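Local coordinates for topoisomerase I-like protein (Leishmania donovani, PDB 2B9S) that probably relaxes supercoiled DNA by transiently nicking and resealing one strand, as the large subunit of a heterodimeric type IB topoisomerase, at residues P160-G165 and G173-R178; P54-V59 and R86-K91; N80-W85 and E100-E105; V30-E35 and V179-I184. One frame throughout, in Å; residues are numbered along the deposited sequence.

Contact 1. Residues P160-G165 and G173-R178; sequences PGLFRG and GKLKVR. With nucleotides of chain C.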
# COMPACT_ATOMS: atom_id res chain seq x y z
N PRO D 160 19.26 -3.20 0.41
CA PRO D 160 19.11 -4.51 1.03
C PRO D 160 18.75 -4.41 2.53
O PRO D 160 19.09 -3.43 3.21
CB PRO D 160 20.48 -5.18 0.84
CG PRO D 160 21.44 -4.09 0.37
CD PRO D 160 20.60 -2.99 -0.20
N GLY D 161 18.08 -5.43 3.04
CA GLY D 161 17.73 -5.41 4.44
C GLY D 161 17.00 -6.65 4.85
O GLY D 161 16.66 -7.49 4.01
N LEU D 162 16.80 -6.79 6.15
CA LEU D 162 15.99 -7.86 6.72
C LEU D 162 14.51 -7.52 6.53
O LEU D 162 14.05 -6.46 6.97
CB LEU D 162 16.35 -8.04 8.21
CG LEU D 162 17.84 -8.27 8.48
CD1 LEU D 162 18.12 -8.56 10.01
CD2 LEU D 162 18.35 -9.40 7.52
N PHE D 163 13.80 -8.40 5.85
CA PHE D 163 12.37 -8.21 5.51
C PHE D 163 11.45 -7.86 6.68
O PHE D 163 11.30 -8.65 7.61
CB PHE D 163 11.83 -9.46 4.80
CG PHE D 163 10.36 -9.35 4.41
CD1 PHE D 163 9.41 -10.23 4.94
CD2 PHE D 163 9.94 -8.37 3.53
CE1 PHE D 163 8.09 -10.14 4.58
CE2 PHE D 163 8.61 -8.26 3.16
CZ PHE D 163 7.68 -9.14 3.68
N ARG D 164 10.82 -6.69 6.60
CA ARG D 164 9.92 -6.23 7.66
C ARG D 164 8.46 -6.51 7.36
O ARG D 164 7.69 -5.63 6.97
CB ARG D 164 10.22 -4.77 8.05
CG ARG D 164 11.54 -4.70 8.84
CD ARG D 164 12.30 -3.40 8.69
NE ARG D 164 11.98 -2.48 9.75
CZ ARG D 164 12.82 -2.04 10.68
NH1 ARG D 164 14.09 -2.41 10.71
NH2 ARG D 164 12.37 -1.18 11.59
N GLY D 165 8.09 -7.78 7.56
CA GLY D 165 6.73 -8.20 7.38
C GLY D 165 5.82 -7.73 8.50
O GLY D 165 6.22 -7.70 9.66
N GLY D 173 12.35 -11.17 8.73
CA GLY D 173 13.76 -11.43 9.03
C GLY D 173 14.56 -11.93 7.85
O GLY D 173 15.78 -11.85 7.86
N LYS D 174 13.89 -12.48 6.84
CA LYS D 174 14.57 -12.94 5.64
C LYS D 174 15.30 -11.81 4.90
O LYS D 174 14.83 -10.65 4.87
CB LYS D 174 13.57 -13.62 4.71
CG LYS D 174 14.18 -14.27 3.45
CD LYS D 174 13.06 -14.80 2.62
CE LYS D 174 13.48 -15.98 1.80
NZ LYS D 174 13.92 -15.58 0.46
N LEU D 175 16.47 -12.13 4.33
CA LEU D 175 17.24 -11.13 3.59
C LEU D 175 16.62 -10.74 2.24
O LEU D 175 16.36 -11.59 1.37
CB LEU D 175 18.72 -11.55 3.42
CG LEU D 175 19.72 -10.64 2.68
CD1 LEU D 175 19.91 -9.31 3.36
CD2 LEU D 175 21.08 -11.34 2.47
N LYS D 176 16.38 -9.44 2.11
CA LYS D 176 16.08 -8.80 0.85
C LYS D 176 17.43 -8.37 0.27
O LYS D 176 18.06 -7.44 0.78
CB LYS D 176 15.17 -7.60 1.10
CG LYS D 176 14.38 -7.14 -0.11
CD LYS D 176 14.27 -5.61 -0.20
CE LYS D 176 13.72 -4.96 1.02
NZ LYS D 176 13.21 -3.58 0.77
N VAL D 177 17.89 -9.07 -0.77
CA VAL D 177 19.24 -8.83 -1.29
C VAL D 177 19.37 -7.55 -2.12
O VAL D 177 18.36 -6.96 -2.58
CB VAL D 177 19.86 -10.06 -2.03
CG1 VAL D 177 19.78 -11.32 -1.16
CG2 VAL D 177 19.22 -10.28 -3.42
N ARG D 178 20.62 -7.10 -2.28
CA ARG D 178 20.97 -5.95 -3.11
C ARG D 178 20.56 -6.16 -4.55
O ARG D 178 20.90 -7.17 -5.16
CB ARG D 178 22.49 -5.66 -3.04
CG ARG D 178 22.87 -4.29 -3.62
CD ARG D 178 24.32 -3.94 -3.35
NE ARG D 178 24.60 -3.69 -1.93
CZ ARG D 178 24.56 -2.51 -1.31
NH1 ARG D 178 24.22 -1.39 -1.94
NH2 ARG D 178 24.85 -2.45 -0.02
P DA C 13 9.38 -4.29 1.36
OP1 DA C 13 10.66 -4.26 2.10
OP2 DA C 13 9.31 -4.95 0.07
O5' DA C 13 8.24 -4.93 2.29
C5' DA C 13 7.91 -4.38 3.57
C4' DA C 13 6.40 -4.39 3.73
O4' DA C 13 5.79 -3.28 3.03
C3' DA C 13 5.71 -5.64 3.18
O3' DA C 13 4.86 -6.04 4.22
C2' DA C 13 5.01 -5.17 1.88
C1' DA C 13 4.69 -3.72 2.24
N9 DA C 13 4.60 -2.83 1.08
C8 DA C 13 5.61 -2.63 0.17
N7 DA C 13 5.29 -1.79 -0.78
C5 DA C 13 4.00 -1.39 -0.45
C6 DA C 13 3.09 -0.49 -1.08
N6 DA C 13 3.40 0.21 -2.17
N1 DA C 13 1.87 -0.32 -0.53
C2 DA C 13 1.57 -1.01 0.61
N3 DA C 13 2.33 -1.88 1.28
C4 DA C 13 3.54 -2.03 0.70
P DA C 14 3.88 -7.30 4.08
OP1 DA C 14 3.65 -7.82 5.44
OP2 DA C 14 4.42 -8.21 3.08
O5' DA C 14 2.58 -6.59 3.51
C5' DA C 14 1.60 -5.98 4.37
C4' DA C 14 0.36 -5.73 3.53
O4' DA C 14 0.66 -4.87 2.39
C3' DA C 14 -0.20 -6.99 2.90
O3' DA C 14 -1.61 -6.92 2.98
C2' DA C 14 0.30 -6.94 1.45
C1' DA C 14 0.20 -5.44 1.16
N9 DA C 14 0.96 -4.93 -0.00
C8 DA C 14 2.24 -5.27 -0.41
N7 DA C 14 2.66 -4.63 -1.50
C5 DA C 14 1.57 -3.82 -1.84
C6 DA C 14 1.33 -2.88 -2.87
N6 DA C 14 2.19 -2.57 -3.85
N1 DA C 14 0.13 -2.26 -2.91
C2 DA C 14 -0.77 -2.52 -1.95
N3 DA C 14 -0.65 -3.38 -0.93
C4 DA C 14 0.54 -4.00 -0.92
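G161 and K176 form the hydrogen-bonded pair of a short antiparallel hairpin, with K176 N donating to G161 O at 2.7 Å and G161 N returning a bond to K176 O. The K176 side chain leaves with CG anti to the backbone N (chi1 -159°) and bends at chi2 and chi3, which brings NZ to OP1 of DA13 of chain C for a hydrogen bond of 3.0 Å. The ammonium also forms a salt bridge with E158, so it is gripped between a carboxylate and a phosphate, and E158 probably helps to position it. Just beyond strand 161-162, the F163 ring turns away from the facing arm: CZ meets OP2 of DA14 of chain C at 3.4 Å, with the oxygen in the ring plane at its edge, while one ring face lies against G165 N.

The two arms, strands 161-162 and 175-176, form a two-stranded sheet in the DNA-binding fragment of the type IB enzyme. Nearer the turn, F163 N reaches K174 O at 2.7 Å and G173 N reaches F163 O, both nearly straight at 172° and 171°. L162 and L175 point to the other side of the sheet from K176, where L162 CD2 approaches L175 CD1 at 4.4 Å. At the far end, P160 CG sits over one face of the R178 guanidinium, whose NH2 forms a salt bridge with E58.

Contact 2. Residues P54-V59 and R86-K91; sequences PEEEEV and REILDK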
# COMPACT_ATOMS: atom_id res chain seq x y z
N PRO D 54 33.13 -8.94 4.02
CA PRO D 54 32.20 -7.80 3.87
C PRO D 54 30.72 -8.20 3.67
O PRO D 54 29.82 -7.55 4.18
CB PRO D 54 32.74 -7.08 2.62
CG PRO D 54 34.27 -7.33 2.70
CD PRO D 54 34.37 -8.75 3.22
N GLU D 55 30.49 -9.28 2.94
CA GLU D 55 29.16 -9.78 2.63
C GLU D 55 28.48 -10.38 3.87
O GLU D 55 27.29 -10.16 4.08
CB GLU D 55 29.26 -10.81 1.50
CG GLU D 55 27.91 -11.32 0.98
CD GLU D 55 28.03 -12.56 0.10
OE1 GLU D 55 29.14 -13.18 0.05
OE2 GLU D 55 27.01 -12.93 -0.53
N GLU D 56 29.23 -11.14 4.65
CA GLU D 56 28.77 -11.70 5.93
C GLU D 56 28.56 -10.59 6.94
O GLU D 56 27.60 -10.61 7.70
CB GLU D 56 29.78 -12.70 6.51
CG GLU D 56 29.99 -13.94 5.67
CD GLU D 56 31.27 -14.69 5.99
OE1 GLU D 56 32.09 -14.18 6.77
OE2 GLU D 56 31.47 -15.80 5.47
N GLU D 57 29.49 -9.63 6.95
CA GLU D 57 29.50 -8.55 7.90
C GLU D 57 28.33 -7.61 7.71
O GLU D 57 27.78 -7.07 8.68
CB GLU D 57 30.82 -7.77 7.79
CG GLU D 57 30.86 -6.59 8.72
CD GLU D 57 31.94 -5.58 8.39
OE1 GLU D 57 33.14 -5.85 8.67
OE2 GLU D 57 31.59 -4.51 7.89
N GLU D 58 27.99 -7.36 6.45
CA GLU D 58 26.89 -6.48 6.12
C GLU D 58 25.57 -7.03 6.67
O GLU D 58 24.78 -6.29 7.26
CB GLU D 58 26.79 -6.30 4.60
CG GLU D 58 25.60 -5.46 4.15
CD GLU D 58 25.47 -5.35 2.64
OE1 GLU D 58 25.94 -6.27 1.92
OE2 GLU D 58 24.85 -4.36 2.20
N VAL D 59 25.35 -8.33 6.48
CA VAL D 59 24.14 -9.01 6.94
C VAL D 59 24.07 -9.16 8.47
O VAL D 59 23.01 -8.94 9.07
CB VAL D 59 23.91 -10.33 6.16
CG1 VAL D 59 22.66 -11.08 6.66
CG2 VAL D 59 23.76 -10.02 4.67
N ARG D 86 23.45 -17.70 7.39
CA ARG D 86 24.09 -19.00 7.16
C ARG D 86 24.27 -19.42 5.70
O ARG D 86 25.24 -20.11 5.38
CB ARG D 86 23.32 -20.10 7.89
CG ARG D 86 23.51 -20.16 9.40
CD ARG D 86 24.91 -20.62 9.83
NE ARG D 86 25.25 -21.95 9.32
CZ ARG D 86 24.94 -23.11 9.91
NH1 ARG D 86 24.27 -23.16 11.05
NH2 ARG D 86 25.32 -24.24 9.34
N GLU D 87 23.33 -19.06 4.83
CA GLU D 87 23.48 -19.30 3.38
C GLU D 87 24.74 -18.62 2.84
O GLU D 87 25.38 -19.14 1.91
CB GLU D 87 22.31 -18.72 2.59
CG GLU D 87 21.06 -19.54 2.53
CD GLU D 87 20.02 -18.88 1.63
OE1 GLU D 87 18.84 -18.75 2.06
OE2 GLU D 87 20.40 -18.46 0.50
N ILE D 88 25.04 -17.44 3.37
CA ILE D 88 26.23 -16.69 3.00
C ILE D 88 27.46 -17.31 3.66
O ILE D 88 28.46 -17.59 2.98
CB ILE D 88 26.07 -15.18 3.34
CG1 ILE D 88 24.90 -14.57 2.55
CG2 ILE D 88 27.39 -14.40 3.08
CD1 ILE D 88 24.35 -13.25 3.11
N LEU D 89 27.37 -17.52 4.98
CA LEU D 89 28.45 -18.05 5.78
C LEU D 89 28.89 -19.45 5.33
O LEU D 89 30.08 -19.80 5.44
CB LEU D 89 28.03 -18.11 7.26
CG LEU D 89 27.90 -16.88 8.18
CD1 LEU D 89 27.16 -17.25 9.46
CD2 LEU D 89 29.28 -16.29 8.54
N ASP D 90 27.93 -20.25 4.90
CA ASP D 90 28.15 -21.66 4.53
C ASP D 90 28.91 -21.83 3.23
O ASP D 90 29.19 -22.95 2.82
CB ASP D 90 26.84 -22.45 4.46
CG ASP D 90 26.26 -22.77 5.83
OD1 ASP D 90 26.88 -22.42 6.86
OD2 ASP D 90 25.17 -23.38 5.88
N LYS D 91 29.25 -20.72 2.57
CA LYS D 91 30.11 -20.79 1.38
C LYS D 91 31.57 -21.05 1.76
O LYS D 91 32.36 -21.50 0.92
CB LYS D 91 29.97 -19.53 0.53
CG LYS D 91 28.59 -19.41 -0.10
CD LYS D 91 28.56 -18.31 -1.14
CE LYS D 91 28.42 -16.96 -0.50
NZ LYS D 91 29.33 -16.00 -1.15
O HOH W 1 30.91 -16.45 2.86
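E55, E56 and V59, on the first turns of helix 54-64, pack against I88 and L89 at the end of helix 75-89 and K91 just beyond it, in a helix-to-helix contact within the DNA-binding fragment. E55 is extended, its CG anti to the backbone N (chi1 -174°), and this lays the carboxylate carbon CD against I88 CG2 at 3.6 Å. Its OE1 then takes a salt-bridging hydrogen bond of 3.1 Å from K91 NZ on the syn lone pair, and the two side chains cross at about a right angle. This ion pair lies at the exposed margin of the contact.

E56 runs past I88 in the opposite direction and is more deeply placed: its CG touches I88 CG2, and its CD meets L89 CD2 at 3.6 Å. The buried carboxylate is well supplied with partners. OE1 accepts from T53 N, and OE2 has a salt bridge to R92, arrangements consistent with a charged glutamate. A water bridges the helices, donating both to E56 OE2 and to the backbone I88 O, at 2.7 Å from each. One turn further on, the CG2 methyl of I88, which meets E55 and E56, gives way to CD1 at the end of the longer arm, and V59 CG2 touches I88 CD1 at 3.6 Å.

Contact 3. Residues N80-W85 and E100-E105; sequences NFFESW and ELCDFE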
# COMPACT_ATOMS: atom_id res chain seq x y z
N ASN D 80 14.60 -16.56 10.54
CA ASN D 80 14.74 -16.27 9.11
C ASN D 80 16.03 -15.52 8.80
O ASN D 80 16.67 -15.80 7.80
CB ASN D 80 13.53 -15.49 8.61
CG ASN D 80 12.33 -16.38 8.41
OD1 ASN D 80 12.47 -17.53 8.00
ND2 ASN D 80 11.14 -15.84 8.69
N PHE D 81 16.39 -14.57 9.66
CA PHE D 81 17.70 -13.92 9.59
C PHE D 81 18.86 -14.93 9.59
O PHE D 81 19.75 -14.86 8.74
CB PHE D 81 17.90 -12.89 10.71
CG PHE D 81 19.36 -12.64 11.04
CD1 PHE D 81 20.16 -11.85 10.18
CD2 PHE D 81 19.96 -13.26 12.15
CE1 PHE D 81 21.53 -11.67 10.44
CE2 PHE D 81 21.30 -13.09 12.41
CZ PHE D 81 22.10 -12.28 11.56
N PHE D 82 18.84 -15.85 10.56
CA PHE D 82 19.93 -16.80 10.77
C PHE D 82 20.09 -17.75 9.58
O PHE D 82 21.22 -18.07 9.18
CB PHE D 82 19.74 -17.58 12.10
CG PHE D 82 20.97 -18.38 12.55
CD1 PHE D 82 22.14 -17.72 12.95
CD2 PHE D 82 20.96 -19.77 12.55
CE1 PHE D 82 23.27 -18.44 13.35
CE2 PHE D 82 22.09 -20.50 12.94
CZ PHE D 82 23.25 -19.83 13.34
N GLU D 83 18.97 -18.16 9.00
CA GLU D 83 18.98 -18.99 7.79
C GLU D 83 19.57 -18.22 6.62
O GLU D 83 20.43 -18.72 5.92
CB GLU D 83 17.56 -19.53 7.46
N SER D 84 19.13 -16.98 6.42
CA SER D 84 19.69 -16.11 5.39
C SER D 84 21.19 -15.90 5.57
O SER D 84 21.95 -16.01 4.60
CB SER D 84 18.97 -14.76 5.34
OG SER D 84 17.68 -14.87 4.77
N TRP D 85 21.60 -15.61 6.80
CA TRP D 85 22.99 -15.32 7.13
C TRP D 85 23.90 -16.53 6.92
O TRP D 85 24.99 -16.40 6.34
CB TRP D 85 23.09 -14.81 8.57
CG TRP D 85 24.41 -14.23 8.94
CD1 TRP D 85 25.24 -13.47 8.14
CD2 TRP D 85 25.07 -14.35 10.20
NE1 TRP D 85 26.37 -13.12 8.84
CE2 TRP D 85 26.30 -13.65 10.10
CE3 TRP D 85 24.76 -15.01 11.41
CZ2 TRP D 85 27.20 -13.55 11.18
CZ3 TRP D 85 25.67 -14.93 12.47
CH2 TRP D 85 26.87 -14.20 12.35
N GLU D 100 22.10 -18.20 19.34
CA GLU D 100 22.18 -17.95 20.79
C GLU D 100 23.62 -17.69 21.24
O GLU D 100 23.86 -16.91 22.17
CB GLU D 100 21.56 -19.15 21.58
N LEU D 101 24.57 -18.31 20.55
CA LEU D 101 26.00 -18.20 20.88
C LEU D 101 26.73 -17.06 20.16
O LEU D 101 27.93 -16.89 20.35
CB LEU D 101 26.71 -19.54 20.61
CG LEU D 101 26.25 -20.74 21.45
CD1 LEU D 101 27.12 -21.93 21.13
CD2 LEU D 101 26.32 -20.41 22.94
N CYS D 102 26.00 -16.30 19.33
CA CYS D 102 26.57 -15.15 18.62
C CYS D 102 26.44 -13.91 19.47
O CYS D 102 25.34 -13.59 19.91
CB CYS D 102 25.83 -14.89 17.31
SG CYS D 102 25.90 -16.17 16.09
N ASP D 103 27.53 -13.17 19.66
CA ASP D 103 27.49 -11.92 20.40
C ASP D 103 27.81 -10.77 19.45
O ASP D 103 28.94 -10.62 19.00
CB ASP D 103 28.50 -11.98 21.54
CG ASP D 103 28.39 -10.82 22.51
OD1 ASP D 103 27.77 -9.78 22.21
OD2 ASP D 103 28.97 -10.95 23.60
N PHE D 104 26.80 -9.95 19.18
CA PHE D 104 26.88 -8.87 18.21
C PHE D 104 27.24 -7.54 18.82
O PHE D 104 27.20 -6.52 18.14
CB PHE D 104 25.54 -8.71 17.50
CG PHE D 104 25.14 -9.89 16.68
CD1 PHE D 104 25.56 -10.02 15.36
CD2 PHE D 104 24.28 -10.87 17.23
CE1 PHE D 104 25.19 -11.11 14.59
CE2 PHE D 104 23.89 -11.99 16.45
CZ PHE D 104 24.34 -12.10 15.13
N GLU D 105 27.60 -7.55 20.10
CA GLU D 105 27.78 -6.32 20.87
C GLU D 105 28.84 -5.33 20.32
O GLU D 105 28.58 -4.11 20.28
CB GLU D 105 28.02 -6.65 22.36
CG GLU D 105 27.79 -5.49 23.32
CD GLU D 105 26.38 -4.84 23.23
OE1 GLU D 105 25.42 -5.43 22.67
OE2 GLU D 105 26.23 -3.72 23.75
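W85 and F104 approach from opposite directions and form the aromatic part of this contact. Their rings are oblique, with the six-membered ring of W85 and the F104 ring 5.8 Å apart between centroids and their planes at 47°. The nearest atoms, W85 CZ3 and F104 CZ, lie 4.1 Å apart. F104 CZ also meets F81 CE2 at 4.2 Å, and F81 in turn places its CZ over one face of the W85 indole, 3.5 Å above the plane and toward the rim. The F104 tip therefore reaches two rings that already lean on each other.

Sulfur makes a second kind of contact. C102 SG, anti to its own carbonyl carbon (chi1 -63°), lies at the edge of the W85 ring in its plane, 3.8 Å from W85 CZ3; F82 CE1 is farther from the same SG, at 4.4 Å.

Among the polar bonds, D103 OD1 accepts from E105 N at 3.1 Å, an Asx turn spanning F104, which stands at the N-cap position of helix 105-119. The indole NE1 of W85 is taken up by the backbone O of E56, which helps fix the rotation of the ring.

F63 of helix 54-64 stacks on F81 and meets F104 edge-to-face; I43 of strand 43-45 touches W85 and F104, so this cluster joins helix 75-89 to helix 54-64 and to the small sheet bordered by strand 102-103.

Contact 4. Residues V30-E35 and V179-I184; sequences VLFPPE and VQPEDI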
# COMPACT_ATOMS: atom_id res chain seq x y z
N VAL D 30 17.62 4.83 -12.61
CA VAL D 30 17.45 4.68 -11.17
C VAL D 30 18.70 5.05 -10.37
O VAL D 30 19.81 4.93 -10.87
CB VAL D 30 17.02 3.23 -10.82
CG1 VAL D 30 15.62 2.94 -11.39
CG2 VAL D 30 18.05 2.20 -11.33
N LEU D 31 18.49 5.51 -9.14
CA LEU D 31 19.60 5.80 -8.23
C LEU D 31 19.85 4.59 -7.31
O LEU D 31 19.00 4.23 -6.48
CB LEU D 31 19.35 7.10 -7.43
CG LEU D 31 20.43 7.65 -6.46
CD1 LEU D 31 21.82 7.75 -7.09
CD2 LEU D 31 20.04 8.97 -5.83
N PHE D 32 21.01 3.96 -7.49
CA PHE D 32 21.45 2.81 -6.70
C PHE D 32 22.05 3.28 -5.39
O PHE D 32 22.85 4.22 -5.39
CB PHE D 32 22.54 2.05 -7.46
CG PHE D 32 22.06 1.31 -8.67
CD1 PHE D 32 21.51 0.03 -8.54
CD2 PHE D 32 22.19 1.87 -9.94
CE1 PHE D 32 21.06 -0.67 -9.67
CE2 PHE D 32 21.74 1.17 -11.07
CZ PHE D 32 21.18 -0.09 -10.93
N PRO D 33 21.67 2.65 -4.25
CA PRO D 33 22.31 3.03 -2.97
C PRO D 33 23.83 2.80 -3.01
O PRO D 33 24.30 2.02 -3.85
CB PRO D 33 21.63 2.08 -1.95
CG PRO D 33 21.02 1.00 -2.75
CD PRO D 33 20.66 1.59 -4.06
N PRO D 34 24.59 3.47 -2.12
CA PRO D 34 26.06 3.28 -2.11
C PRO D 34 26.49 1.84 -1.86
O PRO D 34 25.82 1.11 -1.13
CB PRO D 34 26.53 4.17 -0.95
CG PRO D 34 25.41 5.13 -0.69
CD PRO D 34 24.15 4.41 -1.07
N GLU D 35 27.59 1.42 -2.47
CA GLU D 35 28.19 0.12 -2.20
C GLU D 35 28.49 -0.06 -0.69
O GLU D 35 28.78 0.92 0.00
CB GLU D 35 29.48 -0.03 -3.05
N VAL D 179 19.80 -5.21 -5.08
CA VAL D 179 19.42 -5.16 -6.49
C VAL D 179 20.61 -4.71 -7.37
O VAL D 179 21.18 -3.63 -7.17
CB VAL D 179 18.20 -4.23 -6.70
CG1 VAL D 179 17.69 -4.31 -8.15
CG2 VAL D 179 17.10 -4.58 -5.70
N GLN D 180 20.98 -5.54 -8.34
CA GLN D 180 22.00 -5.20 -9.35
C GLN D 180 21.37 -4.64 -10.64
O GLN D 180 20.18 -4.87 -10.91
CB GLN D 180 22.88 -6.42 -9.66
CG GLN D 180 23.77 -6.95 -8.48
CD GLN D 180 24.77 -5.92 -7.90
OE1 GLN D 180 25.18 -6.05 -6.75
NE2 GLN D 180 25.15 -4.93 -8.68
N PRO D 181 22.14 -3.88 -11.44
CA PRO D 181 21.65 -3.50 -12.76
C PRO D 181 21.08 -4.68 -13.58
O PRO D 181 20.09 -4.50 -14.30
CB PRO D 181 22.88 -2.90 -13.44
CG PRO D 181 23.73 -2.42 -12.32
CD PRO D 181 23.50 -3.33 -11.17
N GLU D 182 21.67 -5.86 -13.44
CA GLU D 182 21.24 -7.06 -14.15
C GLU D 182 19.85 -7.56 -13.73
O GLU D 182 19.27 -8.42 -14.40
CB GLU D 182 22.26 -8.20 -13.97
CG GLU D 182 23.56 -8.04 -14.81
CD GLU D 182 24.54 -6.94 -14.32
OE1 GLU D 182 24.49 -6.51 -13.15
OE2 GLU D 182 25.39 -6.51 -15.11
N ASP D 183 19.35 -7.02 -12.62
CA ASP D 183 18.02 -7.39 -12.10
C ASP D 183 16.92 -6.48 -12.67
O ASP D 183 15.74 -6.84 -12.66
CB ASP D 183 18.03 -7.30 -10.56
CG ASP D 183 19.03 -8.27 -9.92
OD1 ASP D 183 19.11 -9.42 -10.38
OD2 ASP D 183 19.73 -7.89 -8.95
N ILE D 184 17.33 -5.31 -13.17
CA ILE D 184 16.42 -4.20 -13.53
C ILE D 184 16.13 -4.13 -15.03
O ILE D 184 17.04 -4.10 -15.87
CB ILE D 184 16.95 -2.85 -13.00
CG1 ILE D 184 17.02 -2.89 -11.47
CG2 ILE D 184 16.07 -1.67 -13.45
CD1 ILE D 184 17.94 -1.87 -10.85
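F32 reaches across to P181 and I184 and carries most of this contact between two loops of the DNA-binding fragment. The outer end of its ring does the touching: CZ meets P181 CG at 3.7 Å, and CE1 meets I184 CD1 at 3.5 Å. V179 O lies at the edge of the F32 ring, near its plane, 3.9 Å from F32 CE1. Beside the phenyl group, V30 CG2 and I184 CD1 meet tip to tip at 4.1 Å. I184 has CG1 anti to its carbonyl carbon (chi1 -62°) and is extended from there, which carries CD1 out to both V30 and F32.

Behind these groups, the 179-184 loop is shaped by its own bonds. Residues 181-183 form a short 3-10 turn, in which D183 N bonds to Q180 O and I184 N to P181 O. The D183 side chain folds back so that OD2 accepts from Q180 N at 2.7 Å, with an N-H...O angle of 164°, and this fastens the start of the turn to its end. Farther out, A216 on strand 216-219 touches both V30 and I184, W218 of the same strand touches V179 and I184, and H201 packs on P181. L31 makes backbone hydrogen bonds to F155 and V157.

Across the interface itself there is no hydrogen bond or salt bridge; the fit therefore rests on apolar shape, and the bonded geometry of the 179-184 turn decides where P181 and I184 meet F32.

All four contacts lie in the DNA-binding fragment. Contact 4 joins the two most distant parts of the sequence and encloses the other three; within that loop contacts 2 and 3 interleave and close before contact 1 opens. Contacts 2 and 3 share helix 75-89, with centres about 11 Å apart. The centre of contact 1 lies about 14 Å from each of theirs: L175 packs on V59 and I88, and its backbone N probably bonds to S84. Contacts 1 and 4, with centres about 16 Å apart, are linked through a weak hydrogen bond from R178 NH1 to P34 O. The DNA-touching hairpin is thus backed by the helices and also touches the 30-35 loop.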